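Side-chain contacts in glutamate racemase (PDB 2JFN), which belongs to the Asp/Glu/hydantoin racemase family and holds glutamic acid and uridine-5'-diphosphate-N-acetylmuramoyl-L-alanine in separate pockets of its alpha/beta fold: residues V24-S29 with S35-I40; D46-Y51 with E81-A86; E70-I75 with T97-A102; A102-E105 with P110-G113. All coordinates share one frame; numbering follows the deposited sequence.

Interaction 1: residues V24-S29 with S35-I40; sequences VLVFDS and SVYDEI. With GLU (glutamic acid), chain B.
Y37 rests its CB on both methyls of V26, a strand residue aimed at helix 33-43. CG1 of V26 is 4.0 Å from CB of Y37, and CG2 of V26 stands at the edge of the ring, near its plane. The two side chains cross at about a right angle. With CG of Y37 roughly opposite the backbone N (chi1 155°), the ring runs on past V26, meets Y49 edge to face, and delivers OH to the carbonyl oxygen of Y273. One turn later I40, whose N bonds to O of V36, sends CD1 toward CG2 of V26, 4.4 Å away, a loose touch. I40 also packs on I231 and T235 of helix 228-241.

At the end of the strand D28, and S29 just after it, turn to the bound glutamic acid. OD2 of D28 accepts a hydrogen bond from the ligand N at 2.8 Å, OD1 a weaker one; OD1 also accepts the backbone N-H groups of G30 and G33, which hold the carboxylate in place. S29 OG donates to OE2 of the ligand at 2.6 Å. The chemistry therefore divides along the segment: buried, purely apolar packing joins strand to helix within a beta-alpha-beta unit, while the polar D28 at the strand's C-terminal end and S29 just beyond it grip both ends of the ligand.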
# COMPACT_ATOMS: atom_id res chain seq x y z
N VAL A 24 -14.02 -7.16 4.61
CA VAL A 24 -12.60 -7.10 4.33
C VAL A 24 -12.01 -5.75 4.73
O VAL A 24 -12.50 -4.70 4.34
CB VAL A 24 -12.31 -7.33 2.83
CG1 VAL A 24 -10.85 -7.08 2.53
CG2 VAL A 24 -12.69 -8.77 2.46
N LEU A 25 -10.95 -5.81 5.53
CA LEU A 25 -10.27 -4.61 5.97
C LEU A 25 -9.04 -4.37 5.11
O LEU A 25 -8.28 -5.30 4.83
CB LEU A 25 -9.80 -4.75 7.43
CG LEU A 25 -8.78 -3.71 7.90
CD1 LEU A 25 -9.42 -2.32 7.93
CD2 LEU A 25 -8.26 -4.10 9.29
N VAL A 26 -8.88 -3.13 4.66
CA VAL A 26 -7.71 -2.74 3.89
C VAL A 26 -7.09 -1.62 4.74
O VAL A 26 -7.73 -0.59 4.99
CB VAL A 26 -8.07 -2.20 2.49
CG1 VAL A 26 -6.80 -1.79 1.75
CG2 VAL A 26 -8.81 -3.29 1.68
N PHE A 27 -5.86 -1.84 5.20
CA PHE A 27 -5.15 -0.89 6.06
C PHE A 27 -3.88 -0.29 5.47
O PHE A 27 -3.15 -0.95 4.74
CB PHE A 27 -4.77 -1.57 7.38
CG PHE A 27 -3.83 -0.75 8.23
CD1 PHE A 27 -4.31 0.26 9.06
CD2 PHE A 27 -2.45 -0.95 8.15
CE1 PHE A 27 -3.43 1.06 9.80
CE2 PHE A 27 -1.57 -0.15 8.88
CZ PHE A 27 -2.06 0.85 9.71
N ASP A 28 -3.63 0.97 5.80
CA ASP A 28 -2.42 1.68 5.38
C ASP A 28 -2.21 2.84 6.33
O ASP A 28 -3.12 3.21 7.08
CB ASP A 28 -2.53 2.25 3.96
CG ASP A 28 -1.24 2.92 3.51
OD1 ASP A 28 -1.29 3.96 2.81
OD2 ASP A 28 -0.16 2.41 3.85
N SER A 29 -1.02 3.42 6.30
CA SER A 29 -0.70 4.57 7.13
C SER A 29 -1.42 5.80 6.56
O SER A 29 -1.75 6.73 7.29
CB SER A 29 0.81 4.80 7.12
OG SER A 29 1.26 5.00 5.79
N SER A 35 -4.82 2.26 -3.44
CA SER A 35 -4.42 1.69 -4.73
C SER A 35 -4.62 0.17 -4.71
O SER A 35 -5.01 -0.42 -5.72
CB SER A 35 -2.96 2.03 -5.07
OG SER A 35 -2.04 1.38 -4.20
N VAL A 36 -4.36 -0.44 -3.56
CA VAL A 36 -4.52 -1.89 -3.41
C VAL A 36 -6.00 -2.22 -3.34
O VAL A 36 -6.47 -3.18 -3.96
CB VAL A 36 -3.82 -2.40 -2.13
CG1 VAL A 36 -4.00 -3.91 -1.99
CG2 VAL A 36 -2.34 -2.04 -2.18
N TYR A 37 -6.74 -1.42 -2.58
CA TYR A 37 -8.17 -1.62 -2.46
C TYR A 37 -8.84 -1.53 -3.83
O TYR A 37 -9.71 -2.33 -4.16
CB TYR A 37 -8.77 -0.59 -1.50
CG TYR A 37 -10.23 -0.30 -1.75
CD1 TYR A 37 -10.63 0.79 -2.52
CD2 TYR A 37 -11.22 -1.15 -1.24
CE1 TYR A 37 -11.97 1.03 -2.79
CE2 TYR A 37 -12.57 -0.91 -1.50
CZ TYR A 37 -12.94 0.18 -2.27
OH TYR A 37 -14.26 0.42 -2.53
N ASP A 38 -8.42 -0.56 -4.63
CA ASP A 38 -9.00 -0.36 -5.95
C ASP A 38 -8.92 -1.64 -6.79
O ASP A 38 -9.88 -2.00 -7.48
CB ASP A 38 -8.28 0.80 -6.64
CG ASP A 38 -9.10 1.44 -7.74
OD1 ASP A 38 -10.35 1.31 -7.72
OD2 ASP A 38 -8.50 2.09 -8.63
N GLU A 39 -7.78 -2.33 -6.73
CA GLU A 39 -7.59 -3.58 -7.47
C GLU A 39 -8.46 -4.68 -6.87
O GLU A 39 -9.07 -5.47 -7.59
CB GLU A 39 -6.12 -4.02 -7.40
CG GLU A 39 -5.15 -3.13 -8.15
CD GLU A 39 -5.12 -3.41 -9.64
OE1 GLU A 39 -4.29 -2.78 -10.35
OE2 GLU A 39 -5.90 -4.26 -10.12
N ILE A 40 -8.52 -4.74 -5.55
CA ILE A 40 -9.33 -5.76 -4.88
C ILE A 40 -10.81 -5.60 -5.22
O ILE A 40 -11.48 -6.58 -5.56
CB ILE A 40 -9.14 -5.71 -3.36
CG1 ILE A 40 -7.68 -6.02 -3.00
CG2 ILE A 40 -10.08 -6.71 -2.68
CD1 ILE A 40 -7.37 -5.89 -1.52
N GLU B . 1.70 3.23 1.87
CA GLU B . 3.11 3.39 2.23
C GLU B . 3.77 2.02 2.22
O GLU B . 3.43 1.15 1.33
CB GLU B . 3.23 4.03 3.62
CG GLU B . 4.28 5.16 3.61
CD GLU B . 4.62 5.60 5.02
OE1 GLU B . 5.76 5.99 5.28
OE2 GLU B . 3.77 5.58 5.91
OXT GLU B . 4.67 1.74 3.07

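Interaction 2: residues D46-Y51 with E81-A86; sequences DLHYIY and ERYPLA
H48 and Y83 form a T-shaped aromatic pair, with the edge of the imidazole directed at the face of the phenol. The ring centroids are 4.7 Å apart and the planes meet at 66°. CE1 of H48 does the touching: it lies over one face of Y83, displaced toward the rim, 3.5 Å from CD2 of Y83. The histidine reaches this spot because its CG lies opposite the backbone N (chi1 168°), carrying the ring out from strand 48-53.

Apolar packing fills in beside the pair. I50 CD1 comes within 3.8 Å of Y83 CB, approaching the tyrosine ring obliquely, and the same methyl is 3.9 Å from L85 CD2, so one atom of the isoleucine bridges two residues of the connecting segment.

No direct hydrogen bond crosses the contact; a water spans it instead. It sits 2.7 Å from NE2 of H48 and donates a weak bond to OH of Y83, 2.8 Å away. OH of Y83 is also bonded to OD2 of D250, and ND1 of H48 to OG1 of T23. With a partner at each nitrogen, the imidazole is probably held in its rotation.

Y83 is the first residue to leave helical geometry after helix 65-82, so the contact ties the turn behind that helix to strand 48-53. The strand hydrogen-bonds to its parallel neighbour 21-28, while I50 packs on I253 and F255 of strand 253-256, the next one on its other side.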
# COMPACT_ATOMS: atom_id res chain seq x y z
N ASP A 46 -18.55 -6.63 -4.52
CA ASP A 46 -19.67 -6.61 -3.58
C ASP A 46 -19.35 -6.82 -2.10
O ASP A 46 -20.27 -6.88 -1.28
CB ASP A 46 -20.73 -7.63 -4.00
CG ASP A 46 -21.21 -7.41 -5.43
OD1 ASP A 46 -21.71 -6.30 -5.73
OD2 ASP A 46 -21.10 -8.35 -6.25
N LEU A 47 -18.08 -6.92 -1.75
CA LEU A 47 -17.70 -7.14 -0.35
C LEU A 47 -18.03 -5.95 0.54
O LEU A 47 -18.33 -4.86 0.05
CB LEU A 47 -16.21 -7.43 -0.25
CG LEU A 47 -15.65 -8.53 -1.15
CD1 LEU A 47 -14.16 -8.68 -0.90
CD2 LEU A 47 -16.37 -9.84 -0.88
N HIS A 48 -18.01 -6.18 1.85
CA HIS A 48 -18.25 -5.11 2.81
C HIS A 48 -16.84 -4.64 3.15
O HIS A 48 -16.14 -5.26 3.95
CB HIS A 48 -18.90 -5.63 4.10
CG HIS A 48 -18.91 -4.62 5.21
ND1 HIS A 48 -18.57 -4.94 6.51
CD2 HIS A 48 -19.22 -3.30 5.22
CE1 HIS A 48 -18.67 -3.87 7.27
NE2 HIS A 48 -19.06 -2.86 6.51
N TYR A 49 -16.42 -3.55 2.52
CA TYR A 49 -15.09 -3.03 2.74
C TYR A 49 -14.96 -2.01 3.86
O TYR A 49 -15.84 -1.16 4.07
CB TYR A 49 -14.54 -2.40 1.45
CG TYR A 49 -14.23 -3.38 0.34
CD1 TYR A 49 -15.12 -3.58 -0.71
CD2 TYR A 49 -13.03 -4.09 0.33
CE1 TYR A 49 -14.82 -4.46 -1.76
CE2 TYR A 49 -12.72 -4.98 -0.70
CZ TYR A 49 -13.62 -5.16 -1.75
OH TYR A 49 -13.30 -6.02 -2.78
N ILE A 50 -13.86 -2.12 4.59
CA ILE A 50 -13.54 -1.19 5.65
C ILE A 50 -12.15 -0.69 5.30
O ILE A 50 -11.23 -1.49 5.14
CB ILE A 50 -13.46 -1.87 7.03
CG1 ILE A 50 -14.82 -2.46 7.41
CG2 ILE A 50 -13.00 -0.86 8.08
CD1 ILE A 50 -14.74 -3.41 8.59
N TYR A 51 -12.00 0.62 5.16
CA TYR A 51 -10.70 1.19 4.88
C TYR A 51 -10.28 1.93 6.14
O TYR A 51 -11.03 2.75 6.66
CB TYR A 51 -10.75 2.18 3.70
CG TYR A 51 -9.36 2.64 3.28
CD1 TYR A 51 -8.85 3.88 3.69
CD2 TYR A 51 -8.53 1.81 2.54
CE1 TYR A 51 -7.54 4.27 3.36
CE2 TYR A 51 -7.22 2.18 2.20
CZ TYR A 51 -6.74 3.41 2.62
OH TYR A 51 -5.43 3.74 2.31
N GLU A 81 -13.32 -4.97 16.62
CA GLU A 81 -14.34 -4.72 17.63
C GLU A 81 -15.58 -4.13 16.99
O GLU A 81 -16.71 -4.39 17.42
CB GLU A 81 -13.81 -3.77 18.71
CG GLU A 81 -12.98 -4.47 19.75
CD GLU A 81 -13.76 -5.53 20.49
OE1 GLU A 81 -14.87 -5.22 21.00
OE2 GLU A 81 -13.28 -6.68 20.57
N ARG A 82 -15.38 -3.32 15.95
CA ARG A 82 -16.49 -2.71 15.24
C ARG A 82 -17.15 -3.72 14.31
O ARG A 82 -18.38 -3.77 14.19
CB ARG A 82 -16.00 -1.50 14.43
CG ARG A 82 -15.65 -0.27 15.28
CD ARG A 82 -16.89 0.27 15.99
NE ARG A 82 -17.86 0.80 15.04
CZ ARG A 82 -17.85 2.04 14.56
NH1 ARG A 82 -16.91 2.89 14.96
NH2 ARG A 82 -18.76 2.43 13.67
N TYR A 83 -16.33 -4.54 13.65
CA TYR A 83 -16.84 -5.56 12.73
C TYR A 83 -15.97 -6.81 12.68
O TYR A 83 -14.75 -6.70 12.50
CB TYR A 83 -16.93 -5.04 11.29
CG TYR A 83 -17.96 -3.97 11.01
CD1 TYR A 83 -17.61 -2.62 11.03
CD2 TYR A 83 -19.27 -4.31 10.69
CE1 TYR A 83 -18.54 -1.64 10.73
CE2 TYR A 83 -20.21 -3.33 10.39
CZ TYR A 83 -19.84 -2.00 10.41
OH TYR A 83 -20.78 -1.03 10.11
N PRO A 84 -16.57 -7.99 12.84
CA PRO A 84 -15.75 -9.21 12.77
C PRO A 84 -15.19 -9.18 11.34
O PRO A 84 -15.89 -8.77 10.41
CB PRO A 84 -16.78 -10.32 12.96
CG PRO A 84 -17.75 -9.69 13.93
CD PRO A 84 -17.92 -8.29 13.36
N LEU A 85 -13.94 -9.59 11.17
CA LEU A 85 -13.32 -9.55 9.85
C LEU A 85 -13.16 -10.91 9.19
O LEU A 85 -12.84 -11.89 9.85
CB LEU A 85 -11.94 -8.89 9.95
CG LEU A 85 -11.86 -7.51 10.61
CD1 LEU A 85 -10.40 -7.08 10.75
CD2 LEU A 85 -12.65 -6.51 9.79
N ALA A 86 -13.40 -10.97 7.89
CA ALA A 86 -13.22 -12.21 7.15
C ALA A 86 -11.75 -12.24 6.71
O ALA A 86 -11.14 -13.30 6.60
CB ALA A 86 -14.15 -12.24 5.93
O HOH W 1 -19.59 -0.51 7.64

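Interaction 3: residues E70-I75 with T97-A102; sequences ERVVAI and TVSLPA
Two helices of the alpha/beta fold, 65-82 and 93-106, pack side by side here, V72 and V73 of the first against S99 and A102 of the second. V73 CG2 meets A102 CB at 3.9 Å, methyl against methyl. One step along, the hydroxyl oxygen of S99 faces V72: OG of S99 is 3.9 Å from CG2 of V72 and equally far from its CB. S99 places OG beside its own backbone N (chi1 -60°), from where it also makes a weak hydrogen bond back to the carbonyl oxygen of A95, one turn earlier. The CA atoms of V72 and S99 are 7.0 Å apart, a close approach consistent with the small serine and alanine on helix 93-106.

Helix 93-106 is kinked in this region, and P101, lacking an N-H, is one of the residues whose N makes no bond to the preceding turn. V72 also touches F27 of strand 21-28, which sets helix 65-82 against the sheet, and L103 of the partner helix, which extends the helix-helix contact. No hydrogen bond links the two segments; what joins them is van der Waals contact, with the serine's polar atom turned to its own helix for a partner.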
# COMPACT_ATOMS: atom_id res chain seq x y z
N GLU A 70 3.23 -2.81 17.21
CA GLU A 70 2.22 -2.60 18.25
C GLU A 70 1.04 -1.77 17.76
O GLU A 70 -0.12 -2.06 18.07
CB GLU A 70 2.84 -1.90 19.47
CG GLU A 70 3.89 -2.71 20.25
CD GLU A 70 3.36 -4.04 20.76
OE1 GLU A 70 2.20 -4.10 21.23
OE2 GLU A 70 4.12 -5.04 20.70
N ARG A 71 1.36 -0.73 17.00
CA ARG A 71 0.35 0.18 16.46
C ARG A 71 -0.60 -0.51 15.49
O ARG A 71 -1.82 -0.39 15.62
CB ARG A 71 1.03 1.37 15.78
CG ARG A 71 0.07 2.41 15.21
CD ARG A 71 -0.76 3.09 16.29
NE ARG A 71 -1.55 4.18 15.72
CZ ARG A 71 -2.47 4.88 16.38
NH1 ARG A 71 -2.73 4.60 17.66
NH2 ARG A 71 -3.13 5.85 15.77
N VAL A 72 -0.05 -1.24 14.52
CA VAL A 72 -0.90 -1.92 13.55
C VAL A 72 -1.75 -3.00 14.21
O VAL A 72 -2.92 -3.19 13.85
CB VAL A 72 -0.06 -2.52 12.40
CG1 VAL A 72 -0.96 -3.22 11.40
CG2 VAL A 72 0.73 -1.41 11.70
N VAL A 73 -1.18 -3.71 15.18
CA VAL A 73 -1.94 -4.74 15.89
C VAL A 73 -3.09 -4.06 16.66
O VAL A 73 -4.20 -4.58 16.69
CB VAL A 73 -1.04 -5.52 16.89
CG1 VAL A 73 -1.90 -6.36 17.83
CG2 VAL A 73 -0.08 -6.43 16.13
N ALA A 74 -2.83 -2.90 17.26
CA ALA A 74 -3.87 -2.19 18.00
C ALA A 74 -4.98 -1.69 17.06
O ALA A 74 -6.16 -1.75 17.39
CB ALA A 74 -3.27 -1.01 18.77
N ILE A 75 -4.60 -1.19 15.88
CA ILE A 75 -5.61 -0.71 14.95
C ILE A 75 -6.50 -1.86 14.44
O ILE A 75 -7.72 -1.72 14.37
CB ILE A 75 -4.97 0.05 13.77
CG1 ILE A 75 -4.36 1.37 14.27
CG2 ILE A 75 -6.02 0.33 12.68
CD1 ILE A 75 -3.54 2.14 13.24
N THR A 97 5.89 -6.44 6.29
CA THR A 97 6.96 -7.29 6.80
C THR A 97 6.96 -7.45 8.32
O THR A 97 6.61 -8.52 8.84
CB THR A 97 8.33 -6.75 6.36
OG1 THR A 97 8.57 -5.48 6.97
CG2 THR A 97 8.35 -6.58 4.85
N VAL A 98 7.33 -6.39 9.02
CA VAL A 98 7.42 -6.42 10.47
C VAL A 98 6.15 -6.76 11.25
O VAL A 98 6.24 -7.26 12.38
CB VAL A 98 7.95 -5.08 11.00
CG1 VAL A 98 9.30 -4.76 10.35
CG2 VAL A 98 6.94 -3.98 10.71
N SER A 99 4.98 -6.51 10.67
CA SER A 99 3.71 -6.75 11.37
C SER A 99 2.98 -8.07 11.15
O SER A 99 2.16 -8.47 11.97
CB SER A 99 2.73 -5.61 11.05
OG SER A 99 3.24 -4.35 11.45
N LEU A 100 3.26 -8.74 10.04
CA LEU A 100 2.56 -9.99 9.72
C LEU A 100 2.60 -11.10 10.79
O LEU A 100 1.56 -11.65 11.15
CB LEU A 100 3.06 -10.52 8.38
CG LEU A 100 2.76 -9.63 7.17
CD1 LEU A 100 3.17 -10.35 5.88
CD2 LEU A 100 1.27 -9.29 7.11
N PRO A 101 3.79 -11.45 11.30
CA PRO A 101 3.83 -12.50 12.33
C PRO A 101 2.92 -12.20 13.52
O PRO A 101 2.14 -13.06 13.95
CB PRO A 101 5.30 -12.54 12.72
CG PRO A 101 5.98 -12.22 11.42
CD PRO A 101 5.15 -11.06 10.90
N ALA A 102 3.02 -10.99 14.05
CA ALA A 102 2.23 -10.57 15.20
C ALA A 102 0.73 -10.58 14.92
O ALA A 102 -0.07 -10.97 15.77
CB ALA A 102 2.68 -9.18 15.66

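Interaction 4: residues A102-E105 with P110-G113; sequences ALRE and PVVG. With UMA (uridine-5'-diphosphate-N-acetylmuramoyl-L-alanine), chain C.
R104 holds V111 by its backbone oxygen and the bound uridine-5'-diphosphate-N-acetylmuramoyl-L-alanine by its carboxylate, using two edges of one guanidinium. NH2 of R104 donates to O of V111 at 2.9 Å in a nearly straight bond (167° at the hydrogen); the oxygen lies almost in the guanidinium plane, although the donor is tilted 29° from the carbonyl plane. NE adds a long, weak bond to the same oxygen. On the next edge NH2 gives its other hydrogen to O19 of the ligand, 2.6 Å away, and NH1 reaches O20 at 3.0 Å, a two-pronged grip on the carboxylate. Just past the strand, O of G113 accepts a hydrogen bond from N3 of the uracil ring at 2.9 Å.

Behind the guanidinium, the R104 chain is extended from CG to NE (chi2 168°) and crosses the V111 side chain at a slant, its CG 4.1 Å from V111 CB. A water accepts from the backbone N of V111 and weakly from NE of R104. Beneath, L103 CD1 approaches V111 CG1 at 4.2 Å; L103 and V111 both also pack on V90. Farther out, K119 NZ and V115 O add hydrogen bonds to the ligand.

Strand 111-112 is held in the sheet by backbone bonds from V112 to A88 and V90. The whole is the second half of a beta-alpha-beta crossover (strand 87-90, helix 93-106, strand 111-112) whose return strand and helix together line a ligand pocket.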
# COMPACT_ATOMS: atom_id res chain seq x y z
N ALA A 102 3.02 -10.99 14.05
CA ALA A 102 2.23 -10.57 15.20
C ALA A 102 0.73 -10.58 14.92
O ALA A 102 -0.07 -10.97 15.77
CB ALA A 102 2.68 -9.18 15.66
N LEU A 103 0.36 -10.13 13.72
CA LEU A 103 -1.05 -10.10 13.33
C LEU A 103 -1.61 -11.49 13.12
O LEU A 103 -2.75 -11.78 13.51
CB LEU A 103 -1.22 -9.29 12.05
CG LEU A 103 -0.95 -7.78 12.18
CD1 LEU A 103 -0.84 -7.15 10.79
CD2 LEU A 103 -2.08 -7.14 12.99
N ARG A 104 -0.82 -12.37 12.52
CA ARG A 104 -1.28 -13.72 12.26
C ARG A 104 -1.38 -14.54 13.54
O ARG A 104 -2.13 -15.51 13.60
CB ARG A 104 -0.35 -14.40 11.25
CG ARG A 104 -0.58 -13.89 9.84
CD ARG A 104 0.50 -14.30 8.84
NE ARG A 104 0.17 -13.80 7.51
CZ ARG A 104 1.03 -13.66 6.51
NH1 ARG A 104 2.31 -13.98 6.67
NH2 ARG A 104 0.62 -13.18 5.35
N GLU A 105 -0.64 -14.13 14.57
CA GLU A 105 -0.69 -14.82 15.85
C GLU A 105 -1.92 -14.38 16.63
O GLU A 105 -2.62 -15.20 17.23
CB GLU A 105 0.57 -14.51 16.67
CG GLU A 105 0.43 -14.87 18.15
CD GLU A 105 0.22 -16.36 18.39
OE1 GLU A 105 -0.25 -16.73 19.49
OE2 GLU A 105 0.53 -17.16 17.47
N PRO A 110 -7.47 -14.71 7.90
CA PRO A 110 -6.25 -14.54 7.10
C PRO A 110 -5.80 -13.09 6.98
O PRO A 110 -6.62 -12.17 6.92
CB PRO A 110 -6.62 -15.17 5.76
CG PRO A 110 -8.09 -14.93 5.67
CD PRO A 110 -8.58 -15.22 7.07
N VAL A 111 -4.49 -12.89 6.96
CA VAL A 111 -3.92 -11.55 6.84
C VAL A 111 -3.04 -11.53 5.60
O VAL A 111 -2.18 -12.40 5.43
CB VAL A 111 -3.08 -11.18 8.07
CG1 VAL A 111 -2.51 -9.77 7.91
CG2 VAL A 111 -3.93 -11.28 9.34
N VAL A 112 -3.26 -10.55 4.73
CA VAL A 112 -2.47 -10.42 3.52
C VAL A 112 -1.45 -9.32 3.70
O VAL A 112 -1.76 -8.25 4.24
CB VAL A 112 -3.38 -10.10 2.30
CG1 VAL A 112 -2.53 -9.87 1.05
CG2 VAL A 112 -4.34 -11.23 2.07
N GLY A 113 -0.22 -9.59 3.26
CA GLY A 113 0.83 -8.61 3.37
C GLY A 113 1.27 -8.16 1.99
O GLY A 113 0.79 -8.67 0.98
N1 UMA C . 2.26 -10.03 -3.63
C2 UMA C . 2.28 -9.55 -2.22
N3 UMA C . 1.44 -10.23 -1.35
C4 UMA C . 0.59 -11.29 -1.69
C5 UMA C . 0.62 -11.73 -3.15
C6 UMA C . 1.43 -11.09 -4.02
O2 UMA C . 2.98 -8.63 -1.83
O4 UMA C . -0.11 -11.80 -0.83
C1B UMA C . 3.17 -9.31 -4.59
C2B UMA C . 4.58 -9.86 -4.51
O2' UMA C . 5.63 -8.82 -4.59
C3B UMA C . 4.73 -10.87 -5.60
C4B UMA C . 3.85 -10.21 -6.64
O4B UMA C . 2.83 -9.50 -5.94
O3B UMA C . 6.16 -10.86 -5.88
C5B UMA C . 3.16 -11.15 -7.55
O5B UMA C . 2.58 -12.18 -6.83
PA UMA C . 1.93 -13.47 -7.50
O1A UMA C . 1.07 -14.02 -6.44
O2A UMA C . 1.28 -13.09 -8.71
O3A UMA C . 3.21 -14.44 -7.71
PB UMA C . 4.73 -14.37 -7.23
O1B UMA C . 5.43 -13.22 -7.76
O2B UMA C . 5.31 -15.70 -7.45
O1' UMA C . 4.50 -14.26 -5.61
C1' UMA C . 4.73 -15.29 -4.64
C2' UMA C . 3.68 -15.28 -3.56
N2' UMA C . 2.33 -15.54 -4.10
C7' UMA C . 1.66 -16.67 -3.83
O7' UMA C . 2.05 -17.47 -2.98
C8' UMA C . 0.37 -16.95 -4.58
C3' UMA C . 3.75 -13.93 -2.83
O3' UMA C . 2.81 -13.90 -1.71
C4' UMA C . 5.17 -13.65 -2.30
O4' UMA C . 5.24 -12.38 -1.67
C5' UMA C . 6.18 -13.71 -3.45
O5' UMA C . 6.06 -15.03 -4.11
C6' UMA C . 7.63 -13.58 -3.01
O6' UMA C . 7.92 -14.56 -2.02
C18 UMA C . 2.64 -14.86 -0.64
C19 UMA C . 3.36 -14.50 0.62
O18 UMA C . 3.79 -15.36 1.37
C20 UMA C . 1.14 -15.18 -0.50
N4 UMA C . 3.50 -13.19 0.83
C21 UMA C . 4.03 -12.57 2.05
C22 UMA C . 3.39 -13.07 3.38
O19 UMA C . 2.20 -13.45 3.34
O20 UMA C . 4.09 -13.10 4.43
C23 UMA C . 3.88 -11.04 1.96
O HOH W 2 -2.62 -15.22 7.20

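From the N terminus, interaction 1 closes the short turn between strand 21-28 and helix 33-43. Interaction 2 opens after it and closes a longer loop, bringing the exit of helix 65-82 back to strand 48-53; backbone bonds V26 to I50 and V24 to H48 join the two contacts through the sheet. Interaction 3 starts inside that loop and ends beyond it, so 2 and 3 cross, both using helix 65-82. F27 links interaction 1 to V72 and I75. Interaction 4 begins at A102, where interaction 3 ends, and closes the tight return to strand 111-112, with L100 and L103 packing between them. None nests within another.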